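Local coordinates for Sts-2 protein (Mus musculus, PDB 3D4I) that shows acid-dependent phosphatase activity through this domain and, as the full-length protein, probably interferes with CBL-mediated down-regulation of receptor-type tyrosine kinases, at residues A[104-107]-A[108-111]; A[120-123]-A[124-127]; A[205-208]-A[209-213]. All coordinates share one frame; numbering follows the deposited sequence.

Contact 1: residues A[104-107]-A[108-111]; sequences AKHI and LEEL
H106 and E109 are joined through a water on the partly exposed side of the helix, beside helix 69-85. The imidazole and the carboxylate lie side by side and point the same way, but their planes stand 87° apart, and E109 OE1 stays 3.9 Å from H106 ND1. Water 1 closes this gap: it sits at the edge of the ring, in its plane, 3.0 Å from H106 ND1, and donates to E109 OE1 at an unusually short modelled distance of 2.5 Å. The other carboxylate oxygen lies against K105. E109 OE2 rests on the aliphatic part of that lysine, 3.0 Å from K105 CE, whereas K105 NZ is 4.2 Å from E109 OE2, beyond a salt bridge, where some electrostatic attraction is likely. The lysine reaches past the carboxylate because its chain is extended to the end, with CG anti to the backbone N (chi1 175°), and it also makes a cation-pi contact with F151. On another side of the same turn, I107 CG2 meets L111 CD2 at 3.6 Å, the two branched chains running alongside each other. Behind these contacts stands the alpha-helical ladder, in which L108, E109, E110 and L111 each donate to the carbonyl four residues back; the bond from E109 N to K105 O measures 2.9 Å. Around the helix, H106 and E110 touch helix 69-85. A104 and L108 turn to strands 89-94 and 119-121, and L111 to V89, as suits the helix of a beta-alpha-beta crossover packed on its sheet.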
ATOM      1  N   ALA A 104     -10.280   7.764  -8.317  1.00 14.39           N
ATOM      2  CA  ALA A 104     -11.176   7.294  -9.371  1.00 15.54           C
ATOM      3  C   ALA A 104     -10.410   6.648 -10.527  1.00 16.23           C
ATOM      4  O   ALA A 104     -10.767   5.558 -10.968  1.00 17.05           O
ATOM      5  CB  ALA A 104     -12.076   8.438  -9.890  1.00 14.95           C
ATOM      6  N   LYS A 105      -9.367   7.322 -11.020  1.00 17.17           N
ATOM      7  CA  LYS A 105      -8.555   6.794 -12.121  1.00 18.50           C
ATOM      8  C   LYS A 105      -7.952   5.429 -11.768  1.00 17.90           C
ATOM      9  O   LYS A 105      -8.022   4.499 -12.554  1.00 18.16           O
ATOM     10  CB  LYS A 105      -7.446   7.799 -12.504  1.00 19.22           C
ATOM     11  CG  LYS A 105      -6.430   7.301 -13.581  1.00 21.62           C
ATOM     12  CD  LYS A 105      -5.254   8.312 -13.727  1.00 22.45           C
ATOM     13  CE  LYS A 105      -4.339   8.042 -14.914  1.00 24.99           C
ATOM     14  NZ  LYS A 105      -3.168   8.981 -14.848  1.00 30.69           N
ATOM     15  N   HIS A 106      -7.361   5.308 -10.578  1.00 17.22           N
ATOM     16  CA  HIS A 106      -6.678   4.052 -10.202  1.00 18.45           C
ATOM     17  C   HIS A 106      -7.659   2.876 -10.059  1.00 17.99           C
ATOM     18  O   HIS A 106      -7.390   1.763 -10.513  1.00 18.92           O
ATOM     19  CB  HIS A 106      -5.842   4.269  -8.929  1.00 18.40           C
ATOM     20  CG  HIS A 106      -4.642   5.136  -9.146  1.00 19.73           C
ATOM     21  ND1 HIS A 106      -3.654   4.831 -10.060  1.00 21.15           N
ATOM     22  CD2 HIS A 106      -4.264   6.300  -8.557  1.00 20.03           C
ATOM     23  CE1 HIS A 106      -2.727   5.774 -10.033  1.00 22.36           C
ATOM     24  NE2 HIS A 106      -3.080   6.681  -9.136  1.00 22.70           N
ATOM     25  N   ILE A 107      -8.820   3.136  -9.471  1.00 17.44           N
ATOM     26  CA  ILE A 107      -9.884   2.125  -9.433  1.00 17.25           C
ATOM     27  C   ILE A 107     -10.274   1.665 -10.854  1.00 17.99           C
ATOM     28  O   ILE A 107     -10.311   0.464 -11.126  1.00 18.03           O
ATOM     29  CB  ILE A 107     -11.131   2.644  -8.663  1.00 16.86           C
ATOM     30  CG1 ILE A 107     -10.815   2.830  -7.175  1.00 17.93           C
ATOM     31  CG2 ILE A 107     -12.333   1.712  -8.844  1.00 15.80           C
ATOM     32  CD1 ILE A 107     -11.915   3.563  -6.411  1.00 17.11           C
ATOM     33  N   LEU A 108     -10.556   2.619 -11.746  1.00 18.13           N
ATOM     34  CA  LEU A 108     -10.925   2.307 -13.128  1.00 19.76           C
ATOM     35  C   LEU A 108      -9.851   1.540 -13.904  1.00 21.09           C
ATOM     36  O   LEU A 108     -10.177   0.669 -14.710  1.00 20.72           O
ATOM     37  CB  LEU A 108     -11.291   3.580 -13.888  1.00 20.68           C
ATOM     38  CG  LEU A 108     -12.687   4.181 -13.655  1.00 21.55           C
ATOM     39  CD1 LEU A 108     -12.661   5.618 -14.130  1.00 24.41           C
ATOM     40  CD2 LEU A 108     -13.766   3.384 -14.407  1.00 23.86           C
ATOM     41  N   GLU A 109      -8.579   1.880 -13.683  1.00 22.26           N
ATOM     42  CA  GLU A 109      -7.470   1.189 -14.338  1.00 23.36           C
ATOM     43  C   GLU A 109      -7.437  -0.283 -13.934  1.00 23.23           C
ATOM     44  O   GLU A 109      -7.304  -1.173 -14.792  1.00 22.45           O
ATOM     45  CB  GLU A 109      -6.146   1.909 -14.082  1.00 24.35           C
ATOM     46  CG  GLU A 109      -5.913   3.068 -15.042  1.00 26.15           C
ATOM     47  CD  GLU A 109      -4.727   3.957 -14.650  1.00 27.49           C
ATOM     48  OE1 GLU A 109      -3.949   3.598 -13.731  1.00 33.77           O
ATOM     49  OE2 GLU A 109      -4.580   5.027 -15.271  1.00 34.46           O
ATOM     50  N   GLU A 110      -7.658  -0.551 -12.652  1.00 22.24           N
ATOM     51  CA  GLU A 110      -7.679  -1.931 -12.160  1.00 23.09           C
ATOM     52  C   GLU A 110      -8.946  -2.684 -12.535  1.00 23.48           C
ATOM     53  O   GLU A 110      -8.934  -3.915 -12.620  1.00 23.31           O
ATOM     54  CB  GLU A 110      -7.482  -1.982 -10.654  1.00 23.43           C
ATOM     55  CG  GLU A 110      -6.082  -1.597 -10.188  1.00 24.41           C
ATOM     56  CD  GLU A 110      -5.003  -2.526 -10.683  1.00 28.04           C
ATOM     57  OE1 GLU A 110      -5.241  -3.764 -10.793  1.00 28.91           O
ATOM     58  OE2 GLU A 110      -3.916  -1.997 -10.986  1.00 28.68           O
ATOM     59  N   LEU A 111     -10.034  -1.944 -12.748  1.00 22.86           N
ATOM     60  CA  LEU A 111     -11.264  -2.525 -13.305  1.00 23.99           C
ATOM     61  C   LEU A 111     -11.171  -2.795 -14.810  1.00 23.82           C
ATOM     62  O   LEU A 111     -12.047  -3.442 -15.369  1.00 23.77           O
ATOM     63  CB  LEU A 111     -12.433  -1.561 -13.094  1.00 23.73           C
ATOM     64  CG  LEU A 111     -13.677  -1.754 -12.217  1.00 26.73           C
ATOM     65  CD1 LEU A 111     -14.002  -3.211 -11.790  1.00 24.79           C
ATOM     66  CD2 LEU A 111     -13.740  -0.803 -11.072  1.00 24.13           C
TER
HETATM   67  O   HOH W   1      -3.661   2.290 -11.638  1.00 39.65           O

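Contact 2: residues A[120-123]-A[124-127]; sequences RVEP and GIFE
E122 folds its carboxylate back onto the backbone of the turn that follows it, and E122 OE2 takes the N-H of G124 at 2.8 Å on its anti lone pair. The torsions explain the fold-back: CG lies anti to the backbone N (chi1 -180°), and a bend at chi2 (51°) then brings the acid over G124, with E122 OE2 also 3.3 Å from G124 CA. Both oxygens have further partners. OE2 accepts from L161 N as well, while OE1 is held by Y157 OH and A160 N, so four donors grip a buried carboxylate and fix its rotation; such a set would probably favour the ionised form. The backbone beside it is tightly wound. I125 N bonds to E122 O at 3.1 Å and F126 N to P123 O at 3.0 Å, and in both bonds the donor stands well above the carbonyl plane. I125 and F126 also touch backbone oxygens closely, I125 CG1 reaching E122 O and F126 CB lying 3.2 Å from P123 O. The looser part is between side chains: I125 comes no nearer to that of the glutamate than 4.1 Å, CG1 to E122 CB, and the F126 ring leads away from E122 and P123 to meet F140 edge-to-face and to pack against H202, with E127 CB over one ring face. R178 gathers the carbonyls of G124, F126 and E127. The two successive i to i+3 backbone bonds wind P123 and G124 into a short 3-10 turn, following the parallel edge strand 119-121 at its C-terminal end, the side of the sheet on which histidine phosphatases generally build their active site.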
ATOM      1  N   ARG A 120     -16.773  11.622 -14.366  1.00 22.07           N
ATOM      2  CA  ARG A 120     -17.611  12.805 -14.324  1.00 22.17           C
ATOM      3  C   ARG A 120     -17.268  13.628 -13.103  1.00 22.25           C
ATOM      4  O   ARG A 120     -17.563  13.222 -11.977  1.00 20.76           O
ATOM      5  CB  ARG A 120     -19.079  12.403 -14.309  1.00 22.58           C
ATOM      6  CG  ARG A 120     -19.533  11.965 -15.685  1.00 25.17           C
ATOM      7  CD  ARG A 120     -20.585  10.894 -15.624  1.00 32.06           C
ATOM      8  NE  ARG A 120     -21.148  10.663 -16.951  1.00 33.80           N
ATOM      9  CZ  ARG A 120     -22.145   9.829 -17.207  1.00 36.83           C
ATOM     10  NH1 ARG A 120     -22.689   9.122 -16.229  1.00 38.70           N
ATOM     11  NH2 ARG A 120     -22.598   9.707 -18.449  1.00 38.16           N
ATOM     12  N   VAL A 121     -16.644  14.780 -13.328  1.00 21.25           N
ATOM     13  CA  VAL A 121     -16.230  15.605 -12.198  1.00 21.22           C
ATOM     14  C   VAL A 121     -17.419  16.427 -11.719  1.00 21.51           C
ATOM     15  O   VAL A 121     -18.006  17.223 -12.479  1.00 21.38           O
ATOM     16  CB  VAL A 121     -14.990  16.482 -12.511  1.00 21.18           C
ATOM     17  CG1 VAL A 121     -14.609  17.355 -11.294  1.00 20.33           C
ATOM     18  CG2 VAL A 121     -13.812  15.619 -12.910  1.00 21.40           C
ATOM     19  N   GLU A 122     -17.780  16.194 -10.463  1.00 20.77           N
ATOM     20  CA  GLU A 122     -18.944  16.814  -9.847  1.00 20.83           C
ATOM     21  C   GLU A 122     -18.535  17.617  -8.618  1.00 20.06           C
ATOM     22  O   GLU A 122     -18.385  17.062  -7.534  1.00 20.31           O
ATOM     23  CB  GLU A 122     -19.997  15.754  -9.465  1.00 20.06           C
ATOM     24  CG  GLU A 122     -21.290  16.332  -8.803  1.00 21.13           C
ATOM     25  CD  GLU A 122     -21.920  17.471  -9.617  1.00 21.89           C
ATOM     26  OE1 GLU A 122     -22.388  17.185 -10.724  1.00 21.10           O
ATOM     27  OE2 GLU A 122     -21.943  18.642  -9.149  1.00 21.31           O
ATOM     28  N   PRO A 123     -18.343  18.932  -8.774  1.00 20.36           N
ATOM     29  CA  PRO A 123     -18.122  19.757  -7.581  1.00 20.48           C
ATOM     30  C   PRO A 123     -19.211  19.699  -6.520  1.00 20.21           C
ATOM     31  O   PRO A 123     -18.941  20.027  -5.376  1.00 20.99           O
ATOM     32  CB  PRO A 123     -18.002  21.175  -8.154  1.00 20.13           C
ATOM     33  CG  PRO A 123     -17.464  20.944  -9.514  1.00 20.07           C
ATOM     34  CD  PRO A 123     -18.211  19.731 -10.007  1.00 20.27           C
ATOM     35  N   GLY A 124     -20.423  19.286  -6.875  1.00 19.53           N
ATOM     36  CA  GLY A 124     -21.486  19.135  -5.881  1.00 18.78           C
ATOM     37  C   GLY A 124     -21.210  18.055  -4.834  1.00 19.29           C
ATOM     38  O   GLY A 124     -21.886  18.010  -3.800  1.00 17.62           O
ATOM     39  N   ILE A 125     -20.206  17.211  -5.077  1.00 18.70           N
ATOM     40  CA  ILE A 125     -19.775  16.228  -4.064  1.00 19.49           C
ATOM     41  C   ILE A 125     -18.379  16.534  -3.509  1.00 19.75           C
ATOM     42  O   ILE A 125     -17.745  15.669  -2.915  1.00 17.98           O
ATOM     43  CB  ILE A 125     -19.880  14.726  -4.568  1.00 19.59           C
ATOM     44  CG1 ILE A 125     -18.907  14.449  -5.731  1.00 20.39           C
ATOM     45  CG2 ILE A 125     -21.357  14.393  -4.897  1.00 20.95           C
ATOM     46  CD1 ILE A 125     -18.956  12.993  -6.345  1.00 19.17           C
ATOM     47  N   PHE A 126     -17.914  17.779  -3.704  1.00 19.43           N
ATOM     48  CA  PHE A 126     -16.701  18.247  -3.049  1.00 19.14           C
ATOM     49  C   PHE A 126     -16.902  18.288  -1.529  1.00 19.30           C
ATOM     50  O   PHE A 126     -18.037  18.219  -1.036  1.00 18.79           O
ATOM     51  CB  PHE A 126     -16.306  19.625  -3.582  1.00 19.68           C
ATOM     52  CG  PHE A 126     -14.991  20.136  -3.046  1.00 18.97           C
ATOM     53  CD1 PHE A 126     -13.796  19.489  -3.350  1.00 20.51           C
ATOM     54  CD2 PHE A 126     -14.955  21.275  -2.266  1.00 19.80           C
ATOM     55  CE1 PHE A 126     -12.584  19.959  -2.858  1.00 20.64           C
ATOM     56  CE2 PHE A 126     -13.755  21.765  -1.771  1.00 19.21           C
ATOM     57  CZ  PHE A 126     -12.557  21.107  -2.085  1.00 19.95           C
ATOM     58  N   GLU A 127     -15.799  18.383  -0.790  1.00 18.73           N
ATOM     59  CA  GLU A 127     -15.832  18.518   0.662  1.00 19.82           C
ATOM     60  C   GLU A 127     -16.641  19.742   1.101  1.00 20.21           C
ATOM     61  O   GLU A 127     -16.750  20.718   0.356  1.00 20.59           O
ATOM     62  CB  GLU A 127     -14.370  18.614   1.174  1.00 20.11           C
ATOM     63  CG  GLU A 127     -14.185  18.703   2.685  1.00 20.57           C
ATOM     64  CD  GLU A 127     -14.648  17.449   3.393  1.00 19.73           C
ATOM     65  OE1 GLU A 127     -15.844  17.369   3.698  1.00 19.81           O
ATOM     66  OE2 GLU A 127     -13.812  16.542   3.639  1.00 22.01           O
TER

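Contact 3: residues A[205-208]-A[209-213]; sequences ALDS and CTRPL
D207 and R211 are paired chiefly through the arginine's methylenes. R211 CB lies 3.5 Å from D207 O, and R211 CG keeps near the same carbonyl while approaching the carboxylate. CD comes nearest, R211 CD being 3.2 Å from D207 OD1. There the chain bends (chi3 78°), which sends NE to the carbonyl oxygen of P217. At the tip, the guanidinium has D207 OD1 near its plane, at its edge, but R211 NH1 is 4.2 Å from D207 OD1, too far for a salt bridge; the aspartate instead forms one with R219 through OD1. The two flat groups are turned 36° from each other. A backbone bond reinforces the pairing: D207 O accepts R211 N at 3.0 Å in a nearly straight bond. The same oxygen also takes T210 N at 3.3 Å, from 63° out of the carbonyl plane. Separately, T210 OG1 donates to L206 O at 2.7 Å, and C209 N bonds to A205 O, with the two side chains in van der Waals contact. S208 O faces P212 CD at 3.2 Å; proline has no N-H to give, so the ladder is broken there. Outside, S208 OG bonds to Y175 OH, T210 reaches strands 11-16 and 236-241, and L206 packs on F266 of the second subunit. The whole is a short helix, 205-208, that passes through a turn at C209 and T210 into a second, weakly bonded helix, set between the central sheet and helix 172-187 of the histidine phosphatase fold.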
ATOM      1  N   ALA A 205     -18.944  12.576   2.479  1.00 17.41           N
ATOM      2  CA  ALA A 205     -19.888  12.114   1.477  1.00 17.44           C
ATOM      3  C   ALA A 205     -20.518  10.752   1.806  1.00 17.60           C
ATOM      4  O   ALA A 205     -21.614  10.453   1.316  1.00 16.82           O
ATOM      5  CB  ALA A 205     -19.237  12.079   0.085  1.00 16.59           C
ATOM      6  N   LEU A 206     -19.831   9.912   2.586  1.00 17.92           N
ATOM      7  CA  LEU A 206     -20.404   8.607   2.931  1.00 18.41           C
ATOM      8  C   LEU A 206     -21.714   8.782   3.704  1.00 18.91           C
ATOM      9  O   LEU A 206     -22.576   7.911   3.647  1.00 20.59           O
ATOM     10  CB  LEU A 206     -19.432   7.685   3.680  1.00 17.94           C
ATOM     11  CG  LEU A 206     -18.499   6.829   2.793  1.00 19.64           C
ATOM     12  CD1 LEU A 206     -17.348   7.664   2.288  1.00 15.66           C
ATOM     13  CD2 LEU A 206     -17.968   5.625   3.548  1.00 19.33           C
ATOM     14  N   ASP A 207     -21.851   9.919   4.384  1.00 19.23           N
ATOM     15  CA  ASP A 207     -23.099  10.294   5.055  1.00 19.82           C
ATOM     16  C   ASP A 207     -23.991  11.184   4.163  1.00 19.39           C
ATOM     17  O   ASP A 207     -25.166  10.873   3.905  1.00 18.81           O
ATOM     18  CB  ASP A 207     -22.816  10.991   6.400  1.00 19.68           C
ATOM     19  CG  ASP A 207     -24.077  11.147   7.256  1.00 22.06           C
ATOM     20  OD1 ASP A 207     -24.684  10.113   7.605  1.00 22.58           O
ATOM     21  OD2 ASP A 207     -24.452  12.282   7.616  1.00 25.49           O
ATOM     22  N   SER A 208     -23.434  12.290   3.694  1.00 19.29           N
ATOM     23  CA  SER A 208     -24.229  13.293   2.990  1.00 19.87           C
ATOM     24  C   SER A 208     -24.739  12.876   1.610  1.00 19.88           C
ATOM     25  O   SER A 208     -25.706  13.452   1.133  1.00 20.10           O
ATOM     26  CB  SER A 208     -23.453  14.603   2.878  1.00 20.02           C
ATOM     27  OG  SER A 208     -22.409  14.444   1.950  1.00 21.70           O
ATOM     28  N   CYS A 209     -24.080  11.915   0.963  1.00 19.32           N
ATOM     29  CA  CYS A 209     -24.519  11.434  -0.351  1.00 20.02           C
ATOM     30  C   CYS A 209     -25.406  10.180  -0.285  1.00 19.85           C
ATOM     31  O   CYS A 209     -25.921   9.707  -1.313  1.00 21.03           O
ATOM     32  CB  CYS A 209     -23.327  11.268  -1.316  1.00 19.60           C
ATOM     33  SG  CYS A 209     -22.513  12.854  -1.714  1.00 21.46           S
ATOM     34  N   THR A 210     -25.595   9.638   0.917  1.00 20.52           N
ATOM     35  CA  THR A 210     -26.401   8.420   1.080  1.00 20.11           C
ATOM     36  C   THR A 210     -27.705   8.699   1.806  1.00 20.43           C
ATOM     37  O   THR A 210     -28.742   8.192   1.394  1.00 19.54           O
ATOM     38  CB  THR A 210     -25.633   7.252   1.767  1.00 20.35           C
ATOM     39  OG1 THR A 210     -25.218   7.643   3.079  1.00 20.44           O
ATOM     40  CG2 THR A 210     -24.397   6.868   0.948  1.00 20.61           C
ATOM     41  N   ARG A 211     -27.660   9.517   2.858  1.00 20.93           N
ATOM     42  CA  ARG A 211     -28.885   9.898   3.592  1.00 21.39           C
ATOM     43  C   ARG A 211     -30.042  10.373   2.686  1.00 21.80           C
ATOM     44  O   ARG A 211     -31.171   9.904   2.865  1.00 21.75           O
ATOM     45  CB  ARG A 211     -28.580  10.894   4.708  1.00 21.43           C
ATOM     46  CG  ARG A 211     -27.837  10.235   5.865  1.00 23.21           C
ATOM     47  CD  ARG A 211     -27.689  11.140   7.047  1.00 25.57           C
ATOM     48  NE  ARG A 211     -28.916  11.235   7.832  1.00 27.07           N
ATOM     49  CZ  ARG A 211     -29.299  10.369   8.770  1.00 27.48           C
ATOM     50  NH1 ARG A 211     -28.569   9.300   9.068  1.00 28.23           N
ATOM     51  NH2 ARG A 211     -30.422  10.592   9.436  1.00 29.43           N
ATOM     52  N   PRO A 212     -29.763  11.274   1.705  1.00 22.27           N
ATOM     53  CA  PRO A 212     -30.826  11.704   0.772  1.00 22.81           C
ATOM     54  C   PRO A 212     -31.426  10.559  -0.041  1.00 23.26           C
ATOM     55  O   PRO A 212     -32.633  10.570  -0.288  1.00 22.84           O
ATOM     56  CB  PRO A 212     -30.112  12.699  -0.160  1.00 23.11           C
ATOM     57  CG  PRO A 212     -28.934  13.163   0.594  1.00 22.46           C
ATOM     58  CD  PRO A 212     -28.491  11.966   1.405  1.00 22.04           C
ATOM     59  N   LEU A 213     -30.607   9.571  -0.430  1.00 23.52           N
ATOM     60  CA  LEU A 213     -31.107   8.403  -1.175  1.00 24.33           C
ATOM     61  C   LEU A 213     -32.012   7.566  -0.306  1.00 24.09           C
ATOM     62  O   LEU A 213     -33.019   7.037  -0.767  1.00 24.75           O
ATOM     63  CB  LEU A 213     -29.951   7.505  -1.657  1.00 24.25           C
ATOM     64  CG  LEU A 213     -28.886   8.083  -2.587  1.00 25.45           C
ATOM     65  CD1 LEU A 213     -27.938   6.951  -3.041  1.00 27.58           C
ATOM     66  CD2 LEU A 213     -29.503   8.776  -3.777  1.00 27.89           C
TER

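Overall arrangement
Contacts 2 and 3 are buried and meet directly, I125 CG2 lying 3.7 Å from C209 SG, whereas contact 1 is only partly buried and stands apart, its centre about 18 Å from that of contact 2 and about 23 Å from that of contact 3. Contacts 1 and 2 nevertheless belong to successive elements, helix 98-111 and strand 119-121 with its following loop. Their chemistry follows their place. Contact 1 joins polar side chains through a water, contact 2 holds a buried carboxylate between its own turn and donors from Y157, A160 and L161, and contact 3 relies on helix-end carbonyls, with its aspartate and arginine looking to separate outside partners.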